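Local coordinates for xylanase and alpha-amylase inhibitor protein (Scadoxus multiflorus, PDB 3MU7) that inhibits both xylanase and alpha-amylase and has a TIM-barrel chain of the glycosyl hydrolase family 18 type, at residues T21-N26 / Q64-K69; I177-Y182 / K202-K207; H97-L102 / T107-P112; D84-A89 / Y133-N138. All coordinates share one frame; numbering follows the deposited sequence. Where two conformers were deposited one is given.

Interaction 1. Residues T21-N26 / Q64-K69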
# COMPACT_ATOMS: atom_id res chain seq x y z
N THR A 21 -3.50 -9.59 12.81
CA THR A 21 -3.16 -8.21 12.46
C THR A 21 -4.44 -7.37 12.45
O THR A 21 -4.50 -6.30 13.07
CB THR A 21 -2.42 -8.19 11.11
OG1 THR A 21 -1.17 -8.85 11.28
CG2 THR A 21 -2.17 -6.78 10.61
N CYS A 22 -5.47 -7.87 11.79
CA CYS A 22 -6.75 -7.19 11.78
C CYS A 22 -7.38 -7.08 13.16
O CYS A 22 -7.96 -6.06 13.49
CB CYS A 22 -7.69 -7.85 10.79
SG CYS A 22 -7.07 -7.60 9.13
N ASP A 23 -7.23 -8.13 13.97
CA ASP A 23 -7.79 -8.16 15.33
C ASP A 23 -7.17 -7.13 16.28
O ASP A 23 -7.75 -6.83 17.32
CB ASP A 23 -7.67 -9.56 15.93
CG ASP A 23 -8.70 -10.51 15.38
OD1 ASP A 23 -9.71 -10.05 14.83
OD2 ASP A 23 -8.47 -11.73 15.51
N SER A 24 -6.01 -6.59 15.93
CA SER A 24 -5.40 -5.54 16.75
C SER A 24 -6.32 -4.33 16.87
O SER A 24 -6.27 -3.60 17.86
CB SER A 24 -4.07 -5.09 16.16
OG SER A 24 -4.26 -4.28 15.01
N GLY A 25 -7.16 -4.10 15.86
CA GLY A 25 -8.03 -2.93 15.82
C GLY A 25 -7.28 -1.64 15.50
O GLY A 25 -7.84 -0.55 15.61
N ASN A 26 -6.01 -1.76 15.10
CA ASN A 26 -5.18 -0.58 14.85
C ASN A 26 -5.26 -0.05 13.43
O ASN A 26 -4.82 1.08 13.17
CB ASN A 26 -3.72 -0.86 15.20
CG ASN A 26 -3.48 -0.93 16.68
OD1 ASN A 26 -4.42 -0.92 17.48
ND2 ASN A 26 -2.21 -1.02 17.06
N GLN A 64 -12.27 -8.29 6.73
CA GLN A 64 -13.35 -7.51 6.15
C GLN A 64 -14.56 -7.46 7.07
O GLN A 64 -15.24 -6.43 7.16
CB GLN A 64 -13.72 -8.06 4.78
CG GLN A 64 -12.61 -7.83 3.76
CD GLN A 64 -12.80 -8.60 2.48
OE1 GLN A 64 -13.36 -9.69 2.47
NE2 GLN A 64 -12.33 -8.03 1.38
N SER A 65 -14.82 -8.55 7.78
CA SER A 65 -15.91 -8.59 8.76
C SER A 65 -15.67 -7.63 9.92
O SER A 65 -16.61 -7.22 10.61
CB SER A 65 -16.14 -10.02 9.27
OG SER A 65 -15.20 -10.38 10.27
N LYS A 66 -14.41 -7.26 10.13
CA LYS A 66 -14.02 -6.29 11.16
C LYS A 66 -13.87 -4.88 10.57
O LYS A 66 -13.28 -4.00 11.21
CB LYS A 66 -12.71 -6.71 11.84
CG LYS A 66 -12.74 -8.07 12.55
CD LYS A 66 -13.62 -8.05 13.79
CE LYS A 66 -12.95 -7.38 14.98
NZ LYS A 66 -11.88 -8.22 15.58
N ASN A 67 -14.39 -4.70 9.36
CA ASN A 67 -14.37 -3.39 8.69
C ASN A 67 -12.93 -2.89 8.54
O ASN A 67 -12.69 -1.74 8.17
CB ASN A 67 -15.19 -2.34 9.46
CG ASN A 67 -15.53 -1.14 8.60
OD1 ASN A 67 -15.81 -1.27 7.42
ND2 ASN A 67 -15.47 0.05 9.19
N VAL A 68 -12.01 -3.84 8.20
CA VAL A 68 -10.69 -3.57 7.64
C VAL A 68 -10.68 -3.84 6.14
O VAL A 68 -11.07 -4.93 5.69
CB VAL A 68 -9.61 -4.41 8.36
CG1 VAL A 68 -8.22 -4.03 7.86
CG2 VAL A 68 -9.69 -4.23 9.86
N LYS A 69 -10.25 -2.86 5.35
CA LYS A 69 -10.11 -3.06 3.92
C LYS A 69 -8.80 -3.78 3.63
O LYS A 69 -7.76 -3.47 4.21
CB LYS A 69 -10.15 -1.72 3.18
CG LYS A 69 -11.52 -1.05 3.21
CD LYS A 69 -11.56 0.22 2.37
CE LYS A 69 -13.00 0.65 2.11
NZ LYS A 69 -13.06 1.91 1.31
O HOH W 1 -10.23 -7.77 17.97
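Three like-signed bends along K66 (chi2 -68°, chi3 -78°, chi4 -74°) curl its chain so that NZ comes to D23, while V68, with CG1 anti to its backbone N, sets that methyl against C22. The contact joins the C-terminal ends of two outer helices of the TIM barrel, 18-23 and 56-65.

At the exposed edge K66 NZ forms a salt bridge with D23 OD1 at 2.9 Å, meeting the carboxylate from above its plane, and the two side chains cross at about a right angle. D23 OD1 also bonds H62 NE2, so the lysine is its second partner and this one oxygen serves both. A water widens the clasp: it donates to D23 O at 2.7 Å and accepts from K66 NZ at 2.9 Å, linking the ammonium to the backbone as well as to the carboxylate.

The buried half is apolar. C22 and V68 both lean on V30 of strand 29-37, and C22 is joined by a disulfide to C63 of helix 56-65, a covalent staple beside the van der Waals contact. The same C63 takes V68 N on its carbonyl in a Schellman motif, with N67 at positive phi and N67 N bonded to Q64 O at 2.9 Å. Near S24 lies an ST turn, in which S24 OG accepts from N26 N at 3.1 Å and donates to T21 O. Next to the disulfide, C22 SG lies 4.0 Å from V68 CG1.

Interaction 2. Residues I177-Y182 / K202-K207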
# COMPACT_ATOMS: atom_id res chain seq x y z
N ILE A 177 -3.09 7.70 -1.64
CA ILE A 177 -1.69 7.38 -1.79
C ILE A 177 -1.04 7.41 -0.42
O ILE A 177 -1.44 8.19 0.45
CB ILE A 177 -0.97 8.32 -2.78
CG1 ILE A 177 -0.74 9.70 -2.18
CG2 ILE A 177 -1.69 8.35 -4.13
CD1 ILE A 177 0.08 10.60 -3.05
N TRP A 178 -0.07 6.54 -0.21
CA TRP A 178 0.79 6.59 0.98
C TRP A 178 2.19 6.83 0.49
O TRP A 178 2.78 6.01 -0.23
CB TRP A 178 0.71 5.32 1.84
CG TRP A 178 -0.03 4.19 1.21
CD1 TRP A 178 0.44 3.31 0.29
CD2 TRP A 178 -1.41 3.85 1.44
NE1 TRP A 178 -0.56 2.43 -0.08
CE2 TRP A 178 -1.70 2.74 0.62
CE3 TRP A 178 -2.42 4.36 2.26
CZ2 TRP A 178 -2.96 2.13 0.60
CZ3 TRP A 178 -3.68 3.76 2.23
CH2 TRP A 178 -3.93 2.66 1.41
N VAL A 179 2.72 7.99 0.85
CA VAL A 179 4.05 8.39 0.42
C VAL A 179 5.08 7.77 1.37
O VAL A 179 4.94 7.86 2.59
CB VAL A 179 4.18 9.93 0.42
CG1 VAL A 179 5.56 10.35 -0.03
CG2 VAL A 179 3.11 10.56 -0.46
N GLN A 180 6.12 7.16 0.80
CA GLN A 180 7.17 6.54 1.60
C GLN A 180 8.15 7.59 2.10
O GLN A 180 9.09 7.95 1.39
CB GLN A 180 7.91 5.49 0.80
CG GLN A 180 7.06 4.37 0.26
CD GLN A 180 7.89 3.42 -0.57
OE1 GLN A 180 8.85 2.83 -0.07
NE2 GLN A 180 7.54 3.27 -1.84
N PHE A 181 7.91 8.10 3.30
CA PHE A 181 8.84 9.05 3.91
C PHE A 181 9.95 8.29 4.64
O PHE A 181 10.15 8.43 5.84
CB PHE A 181 8.11 10.03 4.82
CG PHE A 181 7.16 10.95 4.08
CD1 PHE A 181 7.65 11.96 3.26
CD2 PHE A 181 5.79 10.80 4.21
CE1 PHE A 181 6.78 12.80 2.58
CE2 PHE A 181 4.92 11.65 3.54
CZ PHE A 181 5.42 12.65 2.72
N TYR A 182 10.66 7.46 3.88
CA TYR A 182 11.77 6.68 4.42
C TYR A 182 12.62 6.18 3.27
O TYR A 182 12.24 6.32 2.10
CB TYR A 182 11.29 5.53 5.33
CG TYR A 182 10.19 4.66 4.76
CD1 TYR A 182 10.50 3.50 4.07
CD2 TYR A 182 8.84 4.99 4.92
CE1 TYR A 182 9.50 2.69 3.55
CE2 TYR A 182 7.84 4.18 4.40
CZ TYR A 182 8.18 3.04 3.72
OH TYR A 182 7.17 2.25 3.20
N LYS A 202 4.25 19.00 2.56
CA LYS A 202 3.51 20.16 2.07
C LYS A 202 3.30 20.07 0.58
O LYS A 202 2.24 20.32 0.08
CB LYS A 202 4.20 21.50 2.46
CG LYS A 202 4.01 21.92 3.91
CD LYS A 202 4.80 23.19 4.30
CE LYS A 202 5.37 23.03 5.71
NZ LYS A 202 5.02 24.12 6.48
N GLU A 203 4.36 19.68 -0.11
CA GLU A 203 4.24 19.54 -1.55
C GLU A 203 3.27 18.43 -1.97
O GLU A 203 2.42 18.64 -2.84
CB GLU A 203 5.60 19.34 -2.23
CG GLU A 203 5.43 19.34 -3.74
CD GLU A 203 6.69 19.52 -4.53
OE1 GLU A 203 7.79 19.19 -4.05
OE2 GLU A 203 6.57 19.99 -5.67
N TRP A 204 3.41 17.25 -1.36
CA TRP A 204 2.52 16.13 -1.67
C TRP A 204 1.06 16.47 -1.38
O TRP A 204 0.18 16.23 -2.20
CB TRP A 204 2.94 14.87 -0.91
CG TRP A 204 4.09 14.17 -1.55
CD1 TRP A 204 5.41 14.28 -1.22
CD2 TRP A 204 4.03 13.27 -2.65
NE1 TRP A 204 6.18 13.50 -2.05
CE2 TRP A 204 5.35 12.86 -2.94
CE3 TRP A 204 2.98 12.76 -3.43
CZ2 TRP A 204 5.64 11.97 -3.97
CZ3 TRP A 204 3.27 11.88 -4.45
CH2 TRP A 204 4.60 11.50 -4.72
N SER A 205 0.81 17.07 -0.21
CA SER A 205 -0.56 17.40 0.15
C SER A 205 -1.14 18.47 -0.76
O SER A 205 -2.34 18.45 -1.03
CB SER A 205 -0.67 17.77 1.63
OG SER A 205 0.18 18.85 1.95
N MET A 206 -0.31 19.38 -1.26
CA MET A 206 -0.80 20.41 -2.18
C MET A 206 -1.03 19.88 -3.60
O MET A 206 -2.03 20.21 -4.24
CB MET A 206 0.17 21.59 -2.24
CG MET A 206 -0.40 22.81 -2.95
SD MET A 206 0.85 24.07 -3.24
CE MET A 206 1.16 23.86 -4.99
N LYS A 207 -0.10 19.07 -4.10
CA LYS A 207 -0.06 18.75 -5.52
C LYS A 207 -0.59 17.38 -5.93
O LYS A 207 -0.99 17.20 -7.08
CB LYS A 207 1.36 18.92 -6.06
CG LYS A 207 1.93 20.32 -5.87
CD LYS A 207 3.26 20.46 -6.59
CE LYS A 207 3.79 21.89 -6.51
NZ LYS A 207 3.00 22.82 -7.35
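W204 faces inward from the helix of a beta-alpha-beta unit of the TIM barrel (strand 176-180, helix 195-207, strand 213-218) and meets I177, V179 and F181. The segment starts at K202, whose carbonyl O accepts from M206 N at 3.0 Å; one residue on, E203 O takes K207 N in the same helical pattern, while the E203 side chain touches Y160.

Next comes W204, which carries the whole contact. V179 CG2 sits over one face of its indole, 3.9 Å from the centroid of the six-membered ring and 24° off the normal, a CH-pi contact. With V179 CG1 anti to the backbone N, both methyls reach the indole, and CG1 lies 3.8 Å from W204 NE1. I177 approaches at about a right angle, its CD1 3.6 Å from W204 CE3. F181, the centre of an inverse gamma turn just past the strand, turns its edge toward the face of the five-membered ring in an offset edge-to-face pair, planes at 89°. Y160 forms a further edge-to-face pair with the indole, and NE1 donates to C158 O in the loop that carries the C158-C187 disulfide. Replacing W204 by an alanine would probably open a gap against V179 and I177 and leave C158 O without its indole donor.

Beyond it, S205 O accepts from K247 NZ and the K207 side chain rests on Y160. Just past the strand, the nearest atom of F181 is CZ, 4.3 Å from W204 CD1.

Interaction 3. Residues H97-L102 / T107-P112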
# COMPACT_ATOMS: atom_id res chain seq x y z
N HIS A 97 -8.46 -8.43 -11.95
CA HIS A 97 -9.91 -8.31 -11.88
C HIS A 97 -10.61 -9.64 -11.68
O HIS A 97 -11.42 -9.76 -10.77
CB HIS A 97 -10.42 -7.62 -13.14
CG HIS A 97 -11.83 -7.14 -13.03
ND1 HIS A 97 -12.72 -7.33 -14.03
CD2 HIS A 97 -12.46 -6.42 -12.08
CE1 HIS A 97 -13.86 -6.79 -13.69
NE2 HIS A 97 -13.75 -6.26 -12.50
N LYS A 98 -10.26 -10.59 -12.51
CA LYS A 98 -10.92 -11.90 -12.47
C LYS A 98 -10.59 -12.67 -11.20
O LYS A 98 -11.44 -13.36 -10.64
CB LYS A 98 -10.53 -12.74 -13.68
CG LYS A 98 -11.15 -12.27 -14.99
CD LYS A 98 -10.87 -13.26 -16.10
CE LYS A 98 -11.63 -12.92 -17.37
NZ LYS A 98 -11.45 -13.96 -18.42
N ASN A 99 -9.35 -12.57 -10.73
CA ASN A 99 -8.89 -13.42 -9.64
C ASN A 99 -9.02 -12.85 -8.24
O ASN A 99 -9.10 -13.62 -7.28
CB ASN A 99 -7.46 -13.87 -9.89
CG ASN A 99 -7.38 -14.94 -10.94
OD1 ASN A 99 -7.80 -16.07 -10.72
ND2 ASN A 99 -6.87 -14.58 -12.12
N PHE A 100 -9.05 -11.52 -8.12
CA PHE A 100 -9.02 -10.86 -6.82
C PHE A 100 -10.15 -9.88 -6.60
O PHE A 100 -10.51 -9.63 -5.45
CB PHE A 100 -7.68 -10.13 -6.61
CG PHE A 100 -6.48 -11.03 -6.63
CD1 PHE A 100 -6.09 -11.75 -5.50
CD2 PHE A 100 -5.71 -11.15 -7.79
CE1 PHE A 100 -4.96 -12.58 -5.53
CE2 PHE A 100 -4.59 -11.97 -7.82
CZ PHE A 100 -4.21 -12.68 -6.69
N LEU A 101 -10.71 -9.30 -7.66
CA LEU A 101 -11.64 -8.19 -7.49
C LEU A 101 -13.09 -8.54 -7.78
O LEU A 101 -13.99 -7.73 -7.56
CB LEU A 101 -11.19 -6.99 -8.32
CG LEU A 101 -9.78 -6.46 -7.99
CD1 LEU A 101 -9.34 -5.44 -9.02
CD2 LEU A 101 -9.72 -5.87 -6.58
N LEU A 102 -13.30 -9.76 -8.27
CA LEU A 102 -14.63 -10.29 -8.55
C LEU A 102 -14.79 -11.62 -7.83
O LEU A 102 -13.80 -12.29 -7.56
CB LEU A 102 -14.79 -10.52 -10.05
CG LEU A 102 -14.86 -9.30 -10.97
CD1 LEU A 102 -14.83 -9.79 -12.41
CD2 LEU A 102 -16.11 -8.48 -10.71
N THR A 107 -14.34 -22.06 -13.84
CA THR A 107 -13.41 -22.94 -13.12
C THR A 107 -11.94 -22.71 -13.48
O THR A 107 -11.05 -23.17 -12.76
CB THR A 107 -13.79 -24.45 -13.29
OG1 THR A 107 -12.68 -25.28 -12.91
CG2 THR A 107 -14.17 -24.77 -14.73
N SER A 108 -11.69 -21.99 -14.59
CA SER A 108 -10.33 -21.79 -15.07
C SER A 108 -9.48 -20.77 -14.30
O SER A 108 -8.26 -20.74 -14.46
CB SER A 108 -10.34 -21.44 -16.57
OG SER A 108 -11.01 -20.22 -16.80
N GLU A 109 -10.11 -19.95 -13.47
CA GLU A 109 -9.39 -18.94 -12.68
C GLU A 109 -8.48 -19.58 -11.64
O GLU A 109 -8.87 -20.56 -11.00
CB GLU A 109 -10.37 -17.98 -11.99
CG GLU A 109 -11.21 -17.15 -12.96
CD GLU A 109 -12.36 -16.42 -12.29
OE1 GLU A 109 -12.61 -16.67 -11.08
OE2 GLU A 109 -13.00 -15.60 -12.98
N SER A 110 -7.27 -19.03 -11.46
CA SER A 110 -6.33 -19.56 -10.47
C SER A 110 -6.76 -19.25 -9.00
O SER A 110 -6.43 -20.02 -8.10
CB SER A 110 -4.90 -19.08 -10.75
OG SER A 110 -4.81 -17.67 -10.67
N ARG A 111 -7.51 -18.13 -8.79
CA ARG A 111 -7.95 -17.75 -7.45
C ARG A 111 -6.86 -17.96 -6.36
O ARG A 111 -7.02 -18.77 -5.45
CB ARG A 111 -9.22 -18.51 -7.02
CG ARG A 111 -10.35 -18.55 -8.04
CD ARG A 111 -10.92 -17.17 -8.35
NE ARG A 111 -11.42 -16.45 -7.16
CZ ARG A 111 -12.15 -15.35 -7.24
NH1 ARG A 111 -12.46 -14.83 -8.41
NH2 ARG A 111 -12.57 -14.76 -6.11
N PRO A 112 -5.78 -17.21 -6.47
CA PRO A 112 -4.72 -17.38 -5.46
C PRO A 112 -5.19 -17.32 -4.04
O PRO A 112 -4.70 -18.08 -3.20
CB PRO A 112 -3.65 -16.41 -5.94
CG PRO A 112 -3.74 -16.58 -7.43
CD PRO A 112 -5.12 -17.04 -7.78
O HOH W 2 -6.24 -17.03 -13.69
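R111 grips L102 O end-on with two nitrogens, NH1 at 3.0 Å and NH2 at 3.1 Å from that one oxygen. L102 O lies in the guanidinium plane; NH2 in turn lies in the carbonyl plane, whereas NH1 stands above it. N99 O covers one face of the guanidinium, 3.5 Å above its centre. The backbone of R111 is held as well: its N donates to N99 OD1 at 2.8 Å, tilted from the amide plane. Alongside, F100 CZ packs on P112 CB at 3.8 Å.

Bends at chi2 and chi3 (-64° and -57°) fold the arginine back to the helix end. E109 OE1 steadies NH1 through a salt bridge of 3.2 Å and itself accepts from A105 N, while R111 NE donates to G114 O. N99 is positioned by ND2, which donates to Y95 O and to a water that also accepts from S110 N.

The loop after helix 86-101 thus doubles back to close off that helix's C-terminal end. A cation set among the carbonyls there, with one carboxylate beside it, is consistent with the partial negative charge at a helix C-terminus and would probably stabilise the charged form of the buried arginine.

Interaction 4. Residues D84-A89 / Y133-N138. With PEG (di(hydroxyethyl)ether), chain D; PEG (di(hydroxyethyl)ether), chain C.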
# COMPACT_ATOMS: atom_id res chain seq x y z
N ASP A 84 6.11 -3.21 -19.75
CA ASP A 84 6.58 -2.45 -20.91
C ASP A 84 5.59 -2.40 -22.08
O ASP A 84 5.56 -1.39 -22.79
CB ASP A 84 7.94 -2.96 -21.38
CG ASP A 84 9.05 -2.72 -20.36
OD1 ASP A 84 9.05 -1.66 -19.70
OD2 ASP A 84 9.93 -3.60 -20.23
N SER A 85 4.80 -3.45 -22.31
CA SER A 85 3.87 -3.46 -23.45
C SER A 85 2.43 -3.18 -23.04
O SER A 85 2.04 -3.42 -21.90
CB SER A 85 3.94 -4.77 -24.24
OG SER A 85 3.19 -5.80 -23.61
N ARG A 86 1.63 -2.69 -23.99
CA ARG A 86 0.21 -2.48 -23.76
C ARG A 86 -0.48 -3.79 -23.41
O ARG A 86 -1.35 -3.83 -22.54
CB ARG A 86 -0.46 -1.84 -24.97
CG ARG A 86 -0.06 -0.39 -25.19
CD ARG A 86 -0.78 0.23 -26.38
NE ARG A 86 -2.24 0.14 -26.26
CZ ARG A 86 -3.01 1.06 -25.69
NH1 ARG A 86 -2.48 2.17 -25.18
NH2 ARG A 86 -4.32 0.88 -25.62
N ASN A 87 -0.07 -4.87 -24.08
CA ASN A 87 -0.61 -6.20 -23.79
C ASN A 87 -0.34 -6.63 -22.34
O ASN A 87 -1.22 -7.20 -21.70
CB ASN A 87 -0.10 -7.25 -24.78
CG ASN A 87 -0.82 -8.57 -24.63
OD1 ASN A 87 -2.02 -8.66 -24.89
ND2 ASN A 87 -0.10 -9.58 -24.19
N ASP A 88 0.86 -6.34 -21.84
CA ASP A 88 1.19 -6.61 -20.43
C ASP A 88 0.19 -5.93 -19.49
O ASP A 88 -0.26 -6.54 -18.51
CB ASP A 88 2.60 -6.13 -20.08
CG ASP A 88 3.70 -7.06 -20.59
OD1 ASP A 88 3.41 -8.16 -21.08
OD2 ASP A 88 4.88 -6.66 -20.48
N ALA A 89 -0.16 -4.68 -19.78
CA ALA A 89 -1.10 -3.93 -18.95
C ALA A 89 -2.49 -4.55 -18.98
O ALA A 89 -3.11 -4.73 -17.93
CB ALA A 89 -1.14 -2.47 -19.38
N TYR A 133 1.99 1.64 -16.87
CA TYR A 133 1.18 1.68 -15.64
C TYR A 133 -0.04 2.59 -15.74
O TYR A 133 -1.06 2.32 -15.10
CB TYR A 133 2.04 2.00 -14.42
CG TYR A 133 2.96 0.86 -14.07
CD1 TYR A 133 4.32 0.93 -14.33
CD2 TYR A 133 2.46 -0.31 -13.49
CE1 TYR A 133 5.16 -0.15 -14.03
CE2 TYR A 133 3.28 -1.38 -13.19
CZ TYR A 133 4.63 -1.28 -13.45
OH TYR A 133 5.43 -2.35 -13.14
N GLN A 134 0.03 3.65 -16.56
CA GLN A 134 -1.14 4.47 -16.81
C GLN A 134 -2.25 3.65 -17.47
O GLN A 134 -3.40 3.73 -17.05
CB GLN A 134 -0.80 5.72 -17.63
CG GLN A 134 -2.00 6.60 -17.97
CD GLN A 134 -2.60 7.33 -16.78
OE1 GLN A 134 -2.08 7.28 -15.66
NE2 GLN A 134 -3.71 8.01 -17.01
N LEU A 135 -1.91 2.87 -18.49
CA LEU A 135 -2.89 2.00 -19.13
C LEU A 135 -3.45 0.95 -18.15
O LEU A 135 -4.65 0.70 -18.15
CB LEU A 135 -2.31 1.32 -20.37
CG LEU A 135 -3.23 0.38 -21.16
CD1 LEU A 135 -4.50 1.08 -21.64
CD2 LEU A 135 -2.49 -0.24 -22.32
N LEU A 136 -2.59 0.37 -17.32
CA LEU A 136 -3.05 -0.57 -16.31
C LEU A 136 -4.09 0.09 -15.40
O LEU A 136 -5.16 -0.47 -15.16
CB LEU A 136 -1.88 -1.09 -15.48
CG LEU A 136 -2.26 -1.98 -14.29
CD1 LEU A 136 -2.90 -3.28 -14.74
CD2 LEU A 136 -1.04 -2.26 -13.44
N ALA A 137 -3.76 1.28 -14.90
CA ALA A 137 -4.69 2.03 -14.06
C ALA A 137 -5.98 2.36 -14.82
O ALA A 137 -7.06 2.26 -14.26
CB ALA A 137 -4.05 3.29 -13.52
N ASN A 138 -5.85 2.74 -16.09
CA ASN A 138 -7.04 3.04 -16.90
C ASN A 138 -7.98 1.86 -17.02
O ASN A 138 -9.19 2.01 -16.91
CB ASN A 138 -6.64 3.51 -18.31
CG ASN A 138 -6.08 4.91 -18.34
OD1 ASN A 138 -6.21 5.68 -17.40
ND2 ASN A 138 -5.47 5.24 -19.46
C1 PEG D . 1.90 -4.10 -27.74
O1 PEG D . 1.24 -4.84 -26.71
C2 PEG D . 1.83 -2.60 -27.45
O2 PEG D . 2.85 -2.16 -26.53
C1 PEG C . -3.69 4.47 -22.75
O1 PEG C . -3.77 4.79 -24.09
C2 PEG C . -3.02 5.58 -22.03
O2 PEG C . -1.86 4.99 -21.69
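R86 and L135 cross at about a right angle where two neighbouring outer helices of the TIM barrel, 86-101 and 133-144, begin side by side. Two di(hydroxyethyl)ether molecules, chains D and C, lie here, both probably from the crystallisation liquor. Followed outward, R86 CB lies 3.7 Å from L135 CD2 and also touches C2 of the chain D molecule. CG rests near O2 of chain D, and CD is 4.0 Å from its C2. The chain then bends at chi3 (56°), bringing NE and the flat head over the leucine: L135 CD2 sits beneath the centre of one guanidinium face, 3.6 Å from CZ. NH2 borders both leucine methyls, and NH1 donates at 3.1 Å to O1 of the chain C molecule, which lies in the guanidinium plane.

The chain D molecule also takes the start of the helix, accepting from R86 N at 2.9 Å through O2 and from N87 N through O1. S85 is the N-cap here, its OG accepting from D88 N at 3.0 Å. About one turn further along the helix, A89 points its CB toward helix 133-144 and meets L135 CD2 at 3.9 Å.

With an alanine in place of L135, the R86 guanidinium would probably lose the methyl under its face and be set free to turn, with a gap left beside A89. Deeper in, L136 also packs on L92 and A93 of helix 86-101 and on F123 of strand 120-125, and its CD1 lies 3.5 Å from A89 O.

Overall arrangement
From the N terminus, interaction 1 comes first: it closes a loop from helix 18-23 through strand 29-37 to the end of helix 56-65, tying two outer helices at their C-terminal ends. Helix 86-101 then opens interaction 4 with its first turn and supplies interaction 3 with its last; the short loop of interaction 3 lies wholly within the longer span that interaction 4 closes at helix 133-144. Interaction 2 follows in series, packing helix 195-207 on strand 176-180. None cross. Interactions 1 and 4 lie on opposite sides of the chain's centre, centres about 32 Å apart, as do interactions 2 and 3, at about 33 Å.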